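Local structure of capsid protein (Penaeus vannamei nodavirus, 5YKZ) at residues Leu40-Phe45 and Val81-Ile85; Ile58-Val64 and Asp96-Thr102; Gly55-Leu59 and Ser71-Asp75. The protein forms the protruding P-domain of a shrimp nodavirus capsid, two copies of the domain pairing into a dimeric spike. All coordinates share one frame; numbering follows the deposited sequence.

Interaction 1: residues Leu40-Phe45 and Val81-Ile85; sequences LLTPAF and VSGFI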
ATOM      1  N   LEU B  40      -1.678   2.770  11.847  1.00 13.57           N
ATOM      2  CA  LEU B  40      -1.433   3.295  10.465  1.00 13.21           C
ATOM      3  C   LEU B  40      -2.198   2.435   9.497  1.00 13.33           C
ATOM      4  O   LEU B  40      -2.160   1.181   9.622  1.00 14.25           O
ATOM      5  CB  LEU B  40       0.026   3.177  10.227  1.00 15.37           C
ATOM      6  CG  LEU B  40       0.575   3.913   9.086  1.00 18.53           C
ATOM      7  CD1 LEU B  40       0.555   5.468   9.265  1.00 17.46           C
ATOM      8  CD2 LEU B  40       1.978   3.433   8.738  1.00 23.25           C
ATOM      9  N   LEU B  41      -2.833   3.026   8.519  1.00 12.53           N
ATOM     10  CA  LEU B  41      -3.557   2.306   7.484  1.00 12.91           C
ATOM     11  C   LEU B  41      -2.908   2.534   6.163  1.00 12.72           C
ATOM     12  O   LEU B  41      -2.621   3.688   5.798  1.00 13.15           O
ATOM     13  CB  LEU B  41      -5.022   2.766   7.376  1.00 13.16           C
ATOM     14  CG  LEU B  41      -5.743   3.063   8.656  1.00 13.62           C
ATOM     15  CD1 LEU B  41      -7.153   3.487   8.422  1.00 13.30           C
ATOM     16  CD2 LEU B  41      -5.729   1.855   9.624  1.00 14.18           C
ATOM     17  N   THR B  42      -2.659   1.474   5.362  1.00 11.97           N
ATOM     18  CA  THR B  42      -2.063   1.562   4.056  1.00 13.09           C
ATOM     19  C   THR B  42      -2.923   0.817   3.060  1.00 11.80           C
ATOM     20  O   THR B  42      -3.518  -0.230   3.415  1.00 12.82           O
ATOM     21  CB  THR B  42      -0.628   0.970   4.106  1.00 14.61           C
ATOM     22  OG1 THR B  42      -0.681  -0.421   4.621  1.00 17.25           O
ATOM     23  CG2 THR B  42       0.235   1.763   4.983  1.00 14.29           C
ATOM     24  N   PRO B  43      -3.020   1.279   1.826  1.00 12.76           N
ATOM     25  CA  PRO B  43      -3.930   0.655   0.847  1.00 12.54           C
ATOM     26  C   PRO B  43      -3.410  -0.637   0.274  1.00 12.77           C
ATOM     27  O   PRO B  43      -2.186  -0.795   0.148  1.00 14.12           O
ATOM     28  CB  PRO B  43      -4.012   1.729  -0.263  1.00 13.98           C
ATOM     29  CG  PRO B  43      -2.674   2.438  -0.165  1.00 15.86           C
ATOM     30  CD  PRO B  43      -2.360   2.504   1.286  1.00 13.85           C
ATOM     31  N   ALA B  44      -4.260  -1.490  -0.204  1.00 12.91           N
ATOM     32  CA  ALA B  44      -3.896  -2.728  -0.893  1.00 12.68           C
ATOM     33  C   ALA B  44      -5.078  -3.272  -1.634  1.00 12.54           C
ATOM     34  O   ALA B  44      -6.252  -3.107  -1.149  1.00 14.16           O
ATOM     35  CB  ALA B  44      -3.363  -3.778   0.068  1.00 14.40           C
ATOM     36  N   PHE B  45      -4.874  -4.042  -2.688  1.00 12.00           N
ATOM     37  CA  PHE B  45      -5.948  -4.811  -3.289  1.00 12.02           C
ATOM     38  C   PHE B  45      -5.321  -5.940  -4.095  1.00 11.89           C
ATOM     39  O   PHE B  45      -4.128  -5.882  -4.472  1.00 11.90           O
ATOM     40  CB  PHE B  45      -6.891  -3.955  -4.128  1.00 12.64           C
ATOM     41  CG  PHE B  45      -6.199  -3.216  -5.234  1.00 11.93           C
ATOM     42  CD1 PHE B  45      -5.802  -3.832  -6.374  1.00 12.78           C
ATOM     43  CD2 PHE B  45      -5.947  -1.878  -5.092  1.00 12.37           C
ATOM     44  CE1 PHE B  45      -5.127  -3.086  -7.386  1.00 12.75           C
ATOM     45  CE2 PHE B  45      -5.297  -1.176  -6.050  1.00 13.58           C
ATOM     46  CZ  PHE B  45      -4.890  -1.792  -7.184  1.00 13.82           C
ATOM     47  N   VAL B  81      -2.106   4.574  -6.099  1.00 11.28           N
ATOM     48  CA  VAL B  81      -2.453   3.728  -4.924  1.00 11.60           C
ATOM     49  C   VAL B  81      -1.538   4.238  -3.850  1.00 12.15           C
ATOM     50  O   VAL B  81      -0.361   3.819  -3.793  1.00 12.45           O
ATOM     51  CB  VAL B  81      -2.298   2.272  -5.227  1.00 11.77           C
ATOM     52  CG1 VAL B  81      -2.687   1.447  -4.003  1.00 12.69           C
ATOM     53  CG2 VAL B  81      -3.176   1.818  -6.406  1.00 13.50           C
ATOM     54  N   SER B  82      -1.990   5.199  -3.042  1.00 12.23           N
ATOM     55  CA  SER B  82      -1.039   5.914  -2.205  1.00 13.05           C
ATOM     56  C   SER B  82      -1.751   6.503  -0.991  1.00 12.86           C
ATOM     57  O   SER B  82      -3.008   6.450  -0.868  1.00 13.29           O
ATOM     58  CB  SER B  82      -0.401   7.005  -3.021  1.00 14.38           C
ATOM     59  OG  SER B  82       0.818   7.422  -2.383  1.00 18.00           O
ATOM     60  N   GLY B  83      -0.963   7.091  -0.131  1.00 12.05           N
ATOM     61  CA  GLY B  83      -1.438   7.644   1.120  1.00 12.89           C
ATOM     62  C   GLY B  83      -1.448   6.686   2.241  1.00 12.39           C
ATOM     63  O   GLY B  83      -1.563   5.487   2.030  1.00 13.51           O
ATOM     64  N   PHE B  84      -1.348   7.233   3.445  1.00 12.79           N
ATOM     65  CA  PHE B  84      -1.419   6.431   4.630  1.00 13.22           C
ATOM     66  C   PHE B  84      -2.099   7.240   5.698  1.00 13.54           C
ATOM     67  O   PHE B  84      -1.906   8.494   5.799  1.00 14.02           O
ATOM     68  CB  PHE B  84      -0.034   5.938   5.101  1.00 14.39           C
ATOM     69  CG  PHE B  84       1.074   6.972   5.102  1.00 14.00           C
ATOM     70  CD1 PHE B  84       1.369   7.754   6.167  1.00 15.56           C
ATOM     71  CD2 PHE B  84       1.893   7.095   4.014  1.00 15.26           C
ATOM     72  CE1 PHE B  84       2.379   8.660   6.156  1.00 15.54           C
ATOM     73  CE2 PHE B  84       2.938   7.935   4.019  1.00 16.31           C
ATOM     74  CZ  PHE B  84       3.164   8.745   5.018  1.00 17.48           C
ATOM     75  N   ILE B  85      -2.946   6.617   6.461  1.00 13.14           N
ATOM     76  CA  ILE B  85      -3.780   7.241   7.499  1.00 12.95           C
ATOM     77  C   ILE B  85      -3.255   6.889   8.856  1.00 12.80           C
ATOM     78  O   ILE B  85      -2.947   5.720   9.147  1.00 13.74           O
ATOM     79  CB  ILE B  85      -5.245   6.752   7.334  1.00 12.77           C
ATOM     80  CG1 ILE B  85      -5.863   7.382   6.133  1.00 13.07           C
ATOM     81  CG2 ILE B  85      -6.039   7.068   8.609  1.00 12.97           C
ATOM     82  CD1 ILE B  85      -7.191   6.769   5.696  1.00 13.93           C
TER
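L41 and I85 face each other as an antiparallel hydrogen-bonded pair. The N-H of L41 reaches I85 O at 2.8 Å in the carbonyl plane, and I85 N returns a bond to a lone pair of L41 O at 3.0 Å. Beside these bonds, L41 CD1 lies 3.8 Å from I85 CG2, two branched chains crossing on one face of the sheet. On the opposite face L40 reaches over, its CD1 meeting the F84 ring obliquely at CD1.

The ladder then opens. P43 has no N-H to give; its CD sits 3.2 Å from G83 O, while CB and CG slide past V81 CG1. G83 suits the break because its backbone (phi 89°, psi 154°) would jam any CB against the carbonyl O of S82. Beyond it, V81 CG2 touches the F45 ring at its edge, 3.7 Å from CE2. F45 reaches it with CG lodged between its own backbone N and carbonyl carbon (chi1 58°).

Further out, F50 meets the F45 ring edge-to-face, and I70 underlies L41, P43 and I85. F45 and V81 also pair with a strand of the second subunit, extending the sheet. Two backbone bonds thus fix the register at one end, whereas at the F45-V81 end, where the second subunit's strand pairs on, the two segments are joined by apolar packing.

Interaction 2: residues Ile58-Val64 and Asp96-Thr102; sequences ILSATPV and DLSVVLT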
ATOM      1  N   ILE B  58     -12.441   5.041  -8.434  1.00 12.33           N
ATOM      2  CA  ILE B  58     -11.767   6.079  -7.709  1.00 12.41           C
ATOM      3  C   ILE B  58     -12.312   6.148  -6.320  1.00 12.07           C
ATOM      4  O   ILE B  58     -13.494   6.529  -6.129  1.00 13.07           O
ATOM      5  CB  ILE B  58     -11.952   7.466  -8.394  1.00 13.23           C
ATOM      6  CG1 ILE B  58     -11.523   7.443  -9.886  1.00 14.02           C
ATOM      7  CG2 ILE B  58     -11.113   8.500  -7.654  1.00 14.93           C
ATOM      8  CD1 ILE B  58     -11.693   8.751 -10.642  1.00 16.37           C
ATOM      9  N   LEU B  59     -11.489   5.792  -5.358  1.00 12.39           N
ATOM     10  CA  LEU B  59     -11.857   5.802  -3.951  1.00 12.04           C
ATOM     11  C   LEU B  59     -10.998   6.790  -3.234  1.00 12.06           C
ATOM     12  O   LEU B  59      -9.732   6.806  -3.465  1.00 13.43           O
ATOM     13  CB  LEU B  59     -11.712   4.399  -3.372  1.00 13.74           C
ATOM     14  CG  LEU B  59     -12.007   4.268  -1.866  1.00 14.83           C
ATOM     15  CD1 LEU B  59     -12.581   2.938  -1.532  1.00 16.05           C
ATOM     16  CD2 LEU B  59     -10.707   4.454  -1.054  1.00 17.20           C
ATOM     17  N   SER B  60     -11.543   7.511  -2.306  1.00 12.59           N
ATOM     18  CA  SER B  60     -10.768   8.306  -1.363  1.00 13.72           C
ATOM     19  C   SER B  60     -11.293   7.992   0.049  1.00 12.92           C
ATOM     20  O   SER B  60     -12.509   7.912   0.221  1.00 14.82           O
ATOM     21  CB  SER B  60     -10.969   9.770  -1.659  1.00 17.04           C
ATOM     22  OG  SER B  60     -10.109  10.592  -0.920  1.00 20.00           O
ATOM     23  N   ALA B  61     -10.389   7.873   0.999  1.00 12.85           N
ATOM     24  CA  ALA B  61     -10.754   7.610   2.402  1.00 13.63           C
ATOM     25  C   ALA B  61      -9.986   8.526   3.252  1.00 13.20           C
ATOM     26  O   ALA B  61      -8.743   8.616   3.177  1.00 12.84           O
ATOM     27  CB  ALA B  61     -10.529   6.208   2.743  1.00 14.17           C
ATOM     28  N   THR B  62     -10.661   9.096   4.266  1.00 13.63           N
ATOM     29  CA  THR B  62      -9.998   9.957   5.202  1.00 14.15           C
ATOM     30  C   THR B  62     -10.589   9.635   6.576  1.00 14.76           C
ATOM     31  O   THR B  62     -11.844   9.533   6.648  1.00 17.82           O
ATOM     32  CB  THR B  62     -10.268  11.430   4.914  1.00 19.13           C
ATOM     33  OG1 THR B  62     -11.673  11.667   5.118  1.00 25.41           O
ATOM     34  CG2 THR B  62      -9.680  11.856   3.599  1.00 19.84           C
ATOM     35  N   PRO B  63      -9.812   9.571   7.652  1.00 13.24           N
ATOM     36  CA  PRO B  63     -10.435   9.397   8.945  1.00 13.57           C
ATOM     37  C   PRO B  63     -11.334  10.577   9.280  1.00 13.50           C
ATOM     38  O   PRO B  63     -11.002  11.711   8.979  1.00 15.16           O
ATOM     39  CB  PRO B  63      -9.230   9.310   9.863  1.00 14.18           C
ATOM     40  CG  PRO B  63      -8.170  10.130   9.202  1.00 13.85           C
ATOM     41  CD  PRO B  63      -8.367   9.880   7.726  1.00 13.58           C
ATOM     42  N   VAL B  64     -12.403  10.334  10.070  1.00 13.94           N
ATOM     43  CA  VAL B  64     -13.191  11.451  10.551  1.00 15.14           C
ATOM     44  C   VAL B  64     -12.382  12.276  11.490  1.00 14.21           C
ATOM     45  O   VAL B  64     -12.594  13.513  11.559  1.00 16.13           O
ATOM     46  CB  VAL B  64     -14.543  10.995  11.118  1.00 18.63           C
ATOM     47  CG1 VAL B  64     -15.387  10.243  10.106  1.00 18.03           C
ATOM     48  CG2 VAL B  64     -14.438  10.307  12.390  1.00 23.77           C
ATOM     49  N   ASP B  96     -13.837   5.650  12.778  1.00 14.11           N
ATOM     50  CA  ASP B  96     -14.575   5.875  11.568  1.00 13.61           C
ATOM     51  C   ASP B  96     -13.781   6.507  10.464  1.00 14.06           C
ATOM     52  O   ASP B  96     -12.969   7.411  10.694  1.00 14.73           O
ATOM     53  CB  ASP B  96     -15.798   6.802  11.823  1.00 14.55           C
ATOM     54  CG  ASP B  96     -16.891   6.215  12.635  1.00 14.65           C
ATOM     55  OD1 ASP B  96     -16.931   5.047  12.840  1.00 16.00           O
ATOM     56  OD2 ASP B  96     -17.785   7.005  13.026  1.00 17.19           O
ATOM     57  N   LEU B  97     -13.969   6.045   9.242  1.00 13.33           N
ATOM     58  CA  LEU B  97     -13.461   6.639   8.021  1.00 12.91           C
ATOM     59  C   LEU B  97     -14.592   7.245   7.228  1.00 13.02           C
ATOM     60  O   LEU B  97     -15.702   6.689   7.238  1.00 14.83           O
ATOM     61  CB  LEU B  97     -12.748   5.610   7.154  1.00 13.02           C
ATOM     62  CG  LEU B  97     -11.611   4.848   7.779  1.00 13.55           C
ATOM     63  CD1 LEU B  97     -11.069   3.833   6.764  1.00 15.56           C
ATOM     64  CD2 LEU B  97     -10.509   5.736   8.247  1.00 15.01           C
ATOM     65  N   SER B  98     -14.317   8.251   6.495  1.00 13.24           N
ATOM     66  CA  SER B  98     -15.211   8.777   5.457  1.00 13.88           C
ATOM     67  C   SER B  98     -14.745   8.225   4.110  1.00 13.40           C
ATOM     68  O   SER B  98     -13.528   8.481   3.785  1.00 15.52           O
ATOM     69  CB  SER B  98     -15.151  10.250   5.450  1.00 14.45           C
ATOM     70  OG  SER B  98     -15.894  10.832   4.397  1.00 17.22           O
ATOM     71  N   VAL B  99     -15.519   7.514   3.368  1.00 12.66           N
ATOM     72  CA  VAL B  99     -15.087   6.828   2.133  1.00 13.70           C
ATOM     73  C   VAL B  99     -15.991   7.243   1.027  1.00 13.07           C
ATOM     74  O   VAL B  99     -17.228   7.256   1.170  1.00 14.87           O
ATOM     75  CB  VAL B  99     -15.190   5.320   2.327  1.00 13.75           C
ATOM     76  CG1 VAL B  99     -14.716   4.648   1.034  1.00 14.87           C
ATOM     77  CG2 VAL B  99     -14.366   4.803   3.489  1.00 14.31           C
ATOM     78  N   VAL B 100     -15.430   7.648  -0.089  1.00 13.27           N
ATOM     79  CA  VAL B 100     -16.194   8.109  -1.216  1.00 13.90           C
ATOM     80  C   VAL B 100     -15.709   7.474  -2.491  1.00 13.04           C
ATOM     81  O   VAL B 100     -14.471   7.358  -2.724  1.00 13.75           O
ATOM     82  CB  VAL B 100     -16.194   9.638  -1.336  1.00 15.64           C
ATOM     83  CG1 VAL B 100     -14.857  10.179  -1.474  1.00 16.79           C
ATOM     84  CG2 VAL B 100     -17.169  10.135  -2.437  1.00 18.83           C
ATOM     85  N   LEU B 101     -16.639   6.982  -3.286  1.00 13.23           N
ATOM     86  CA  LEU B 101     -16.380   6.331  -4.574  1.00 14.33           C
ATOM     87  C   LEU B 101     -16.955   7.236  -5.655  1.00 13.49           C
ATOM     88  O   LEU B 101     -18.161   7.553  -5.604  1.00 14.92           O
ATOM     89  CB  LEU B 101     -17.052   5.028  -4.616  1.00 17.16           C
ATOM     90  CG  LEU B 101     -16.709   3.920  -5.521  1.00 20.96           C
ATOM     91  CD1 LEU B 101     -15.230   3.579  -5.556  1.00 18.35           C
ATOM     92  CD2 LEU B 101     -17.507   2.638  -5.220  1.00 20.03           C
ATOM     93  N   THR B 102     -16.177   7.635  -6.620  1.00 13.94           N
ATOM     94  CA  THR B 102     -16.654   8.627  -7.623  1.00 14.14           C
ATOM     95  C   THR B 102     -17.712   8.019  -8.498  1.00 13.85           C
ATOM     96  O   THR B 102     -18.709   8.775  -8.834  1.00 15.57           O
ATOM     97  CB  THR B 102     -15.472   9.139  -8.415  1.00 14.92           C
ATOM     98  OG1 THR B 102     -14.530   9.728  -7.512  1.00 16.99           O
ATOM     99  CG2 THR B 102     -15.830  10.153  -9.504  1.00 15.59           C
TER
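V99 and L59 meet because V99 turns CG1 away from its own backbone N (chi1 -179°), which brings that methyl to within 3.8 Å of L59 CD1 as the two chains pass at a slant. On the reverse face V100 takes a different torsion: CG1 sits between the backbone N and the carbonyl carbon (chi1 59°) and leans over to S60 CB at 3.9 Å. One face of this two-strand ladder carries L59, A61, V99 and L101, all buried apolar groups, while S60, T62, S98 and V100 occupy the more open one. There the beta-branched T62 and V100 favour extended backbone, and the small, polar S60 and S98 tolerate partial exposure to solvent.

Regular antiparallel bonding holds the register. S60 and V100 exchange two bonds, as do T62 and S98, the straightest of these four being S98 N to T62 O at 2.8 Å (172°). P63 falls opposite L97 at a non-hydrogen-bonded site, where its missing N-H costs this pairing nothing, and L97 CD2 rests 3.7 Å from P63 CA. At the ends the ladder is closed by V64 N to D96 O (3.0 Å), with the donor tilted from the carbonyl plane, and by T102 N to I58 O (2.9 Å). T102 also lays OG1 against I58 CB, 3.5 Å away.

D96 directs OD1 to T29 OG1 of strand 26-30, which continues the sheet beyond 95-101 through backbone bonds to L97 and V99. Across the other edge strand 66-73 binds L59 and A61, F16 covers these two from a loop, and I85 and V87 of strand 79-88 pack on P63.

Interaction 3: residues Gly55-Leu59 and Ser71-Asp75; sequences GIYIL and SINMD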
ATOM      1  N   GLY B  55     -15.984   3.058 -16.902  1.00 17.93           N
ATOM      2  CA  GLY B  55     -15.757   4.030 -15.844  1.00 17.48           C
ATOM      3  C   GLY B  55     -14.605   3.639 -14.943  1.00 14.65           C
ATOM      4  O   GLY B  55     -14.101   2.526 -14.968  1.00 17.95           O
ATOM      5  N   ILE B  56     -14.151   4.615 -14.191  1.00 14.35           N
ATOM      6  CA  ILE B  56     -12.928   4.513 -13.398  1.00 13.81           C
ATOM      7  C   ILE B  56     -13.301   4.255 -11.913  1.00 13.79           C
ATOM      8  O   ILE B  56     -14.055   5.028 -11.332  1.00 13.53           O
ATOM      9  CB  ILE B  56     -12.115   5.728 -13.540  1.00 14.95           C
ATOM     10  CG1 ILE B  56     -11.795   6.101 -15.042  1.00 16.94           C
ATOM     11  CG2 ILE B  56     -10.772   5.567 -12.782  1.00 14.65           C
ATOM     12  CD1 ILE B  56     -11.185   7.495 -15.206  1.00 20.06           C
ATOM     13  N   TYR B  57     -12.657   3.263 -11.308  1.00 12.30           N
ATOM     14  CA  TYR B  57     -12.693   3.043  -9.856  1.00 12.45           C
ATOM     15  C   TYR B  57     -11.839   4.134  -9.227  1.00 12.48           C
ATOM     16  O   TYR B  57     -10.607   4.165  -9.455  1.00 12.66           O
ATOM     17  CB  TYR B  57     -12.151   1.677  -9.511  1.00 12.67           C
ATOM     18  CG  TYR B  57     -12.238   1.358  -8.035  1.00 12.65           C
ATOM     19  CD1 TYR B  57     -11.307   1.779  -7.154  1.00 12.27           C
ATOM     20  CD2 TYR B  57     -13.283   0.624  -7.537  1.00 12.61           C
ATOM     21  CE1 TYR B  57     -11.422   1.539  -5.792  1.00 12.87           C
ATOM     22  CE2 TYR B  57     -13.406   0.311  -6.208  1.00 12.82           C
ATOM     23  CZ  TYR B  57     -12.465   0.823  -5.321  1.00 12.14           C
ATOM     24  OH  TYR B  57     -12.563   0.580  -3.957  1.00 12.96           O
ATOM     25  N   ILE B  58     -12.441   5.041  -8.434  1.00 12.33           N
ATOM     26  CA  ILE B  58     -11.767   6.079  -7.709  1.00 12.41           C
ATOM     27  C   ILE B  58     -12.312   6.148  -6.320  1.00 12.07           C
ATOM     28  O   ILE B  58     -13.494   6.529  -6.129  1.00 13.07           O
ATOM     29  CB  ILE B  58     -11.952   7.466  -8.394  1.00 13.23           C
ATOM     30  CG1 ILE B  58     -11.523   7.443  -9.886  1.00 14.02           C
ATOM     31  CG2 ILE B  58     -11.113   8.500  -7.654  1.00 14.93           C
ATOM     32  CD1 ILE B  58     -11.693   8.751 -10.642  1.00 16.37           C
ATOM     33  N   LEU B  59     -11.489   5.792  -5.358  1.00 12.39           N
ATOM     34  CA  LEU B  59     -11.857   5.802  -3.951  1.00 12.04           C
ATOM     35  C   LEU B  59     -10.998   6.790  -3.234  1.00 12.06           C
ATOM     36  O   LEU B  59      -9.732   6.806  -3.465  1.00 13.43           O
ATOM     37  CB  LEU B  59     -11.712   4.399  -3.372  1.00 13.74           C
ATOM     38  CG  LEU B  59     -12.007   4.268  -1.866  1.00 14.83           C
ATOM     39  CD1 LEU B  59     -12.581   2.938  -1.532  1.00 16.05           C
ATOM     40  CD2 LEU B  59     -10.707   4.454  -1.054  1.00 17.20           C
ATOM     41  N   SER B  71      -5.763   7.219  -1.268  1.00 12.41           N
ATOM     42  CA  SER B  71      -6.267   7.424  -2.591  1.00 12.98           C
ATOM     43  C   SER B  71      -6.020   6.188  -3.438  1.00 12.40           C
ATOM     44  O   SER B  71      -4.860   5.723  -3.548  1.00 13.44           O
ATOM     45  CB  SER B  71      -5.565   8.597  -3.267  1.00 14.46           C
ATOM     46  OG  SER B  71      -5.862   8.634  -4.628  1.00 19.85           O
ATOM     47  N   ILE B  72      -7.072   5.647  -4.027  1.00 12.33           N
ATOM     48  CA  ILE B  72      -6.973   4.564  -5.015  1.00 12.67           C
ATOM     49  C   ILE B  72      -7.695   5.053  -6.236  1.00 12.87           C
ATOM     50  O   ILE B  72      -8.945   5.048  -6.291  1.00 14.85           O
ATOM     51  CB  ILE B  72      -7.569   3.219  -4.496  1.00 12.91           C
ATOM     52  CG1 ILE B  72      -6.863   2.745  -3.246  1.00 13.40           C
ATOM     53  CG2 ILE B  72      -7.517   2.227  -5.604  1.00 14.01           C
ATOM     54  CD1 ILE B  72      -7.394   1.521  -2.596  1.00 14.02           C
ATOM     55  N   ASN B  73      -6.985   5.483  -7.245  1.00 12.41           N
ATOM     56  CA  ASN B  73      -7.513   6.033  -8.493  1.00 13.50           C
ATOM     57  C   ASN B  73      -6.964   5.154  -9.606  1.00 13.33           C
ATOM     58  O   ASN B  73      -5.756   5.192  -9.896  1.00 13.41           O
ATOM     59  CB  ASN B  73      -7.206   7.511  -8.665  1.00 14.12           C
ATOM     60  CG  ASN B  73      -7.801   8.026  -9.957  1.00 13.79           C
ATOM     61  OD1 ASN B  73      -8.048   7.351 -10.848  1.00 14.41           O
ATOM     62  ND2 ASN B  73      -8.004   9.363  -9.971  1.00 17.37           N
ATOM     63  N   MET B  74      -7.810   4.346 -10.209  1.00 11.85           N
ATOM     64  CA  MET B  74      -7.422   3.421 -11.207  1.00 13.07           C
ATOM     65  C   MET B  74      -7.472   4.029 -12.652  1.00 13.75           C
ATOM     66  O   MET B  74      -7.447   3.301 -13.617  1.00 15.30           O
ATOM     67  CB  MET B  74      -8.149   2.116 -11.088  1.00 13.79           C
ATOM     68  CG  MET B  74      -7.891   1.432  -9.746  1.00 14.01           C
ATOM     69  SD  MET B  74      -6.234   1.364  -9.152  1.00 16.05           S
ATOM     70  CE  MET B  74      -5.647   0.405 -10.295  1.00 15.93           C
ATOM     71  N   ASP B  75      -7.508   5.307 -12.791  1.00 13.34           N
ATOM     72  CA  ASP B  75      -7.465   5.968 -14.130  1.00 14.20           C
ATOM     73  C   ASP B  75      -6.240   5.437 -14.874  1.00 15.12           C
ATOM     74  O   ASP B  75      -5.120   5.599 -14.387  1.00 15.54           O
ATOM     75  CB  ASP B  75      -7.399   7.441 -13.959  1.00 14.85           C
ATOM     76  CG  ASP B  75      -7.527   8.269 -15.268  1.00 17.34           C
ATOM     77  OD1 ASP B  75      -7.022   7.763 -16.293  1.00 17.94           O
ATOM     78  OD2 ASP B  75      -8.056   9.361 -15.156  1.00 18.76           O
TER
HETATM   79  O   HOH W   1      -8.543   8.822  -5.072  1.00 24.73           O
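N73 stands beside I58, the two side chains pointing the same way from a non-hydrogen-bonded antiparallel pair. Its CB passes I58 CG2 at 4.2 Å. With CG extended away from the backbone N (chi1 -179°), the amide lies along the isoleucine: CG is 3.8 Å from I58 CG1, and at the tip ND2 comes to 3.8 Å from I58 CD1. The other tip atom, OD1, has I58 CG1 and I56 CG2 as apolar neighbours, but its polar work is done within its own segment, where it accepts the N-H of D75 at 2.9 Å (159°). That bond makes an Asx turn, for which asparagine's short carbonyl arm is well fitted. The contact as a whole is the open end of the beta hairpin formed by strands 58-63 and 66-73.

Past N73, M74 N still donates to Y57 O at 2.9 Å, almost in line with the carbonyl. I56 covers the turn, its CG2 3.3 Å from D75 N and its CD1 against the D75 carboxylate, whose OD1 takes the N-H of T77. Further along the hairpin, towards its turn, L59 and I72 trade two backbone bonds; L59 O additionally receives a water at 2.8 Å that is also hydrogen-bonded to S71 OG. On the buried face I72 CG2 and M74 CG approach the Y57 ring obliquely. Y57 suits this place because its buried ring packs on F50 and L101, while its hydroxyl is hydrogen-bonded to T110 OG1.

All three contacts belong to one antiparallel sheet and involve five strands that lie side by side in it, in the order 38-48, 79-88, 66-73, 58-63 and 95-101. Interactions 2 and 3 share I58 and L59, with centres about 12 Å apart, and use the two edges of strand 58-63. Interaction 1 is centred about 12 Å from interaction 2 and 14 Å from interaction 3. Its strand 79-88 joins 66-73, where S82 O probably accepts from S71 N. Along the chain interaction 3 is nested within the loop closed by interaction 1, whereas interactions 1 and 2 interleave. A local hairpin and pairings between strands distant in sequence are thereby knitted into a P-domain whose sheet continues into the second subunit beside interaction 1.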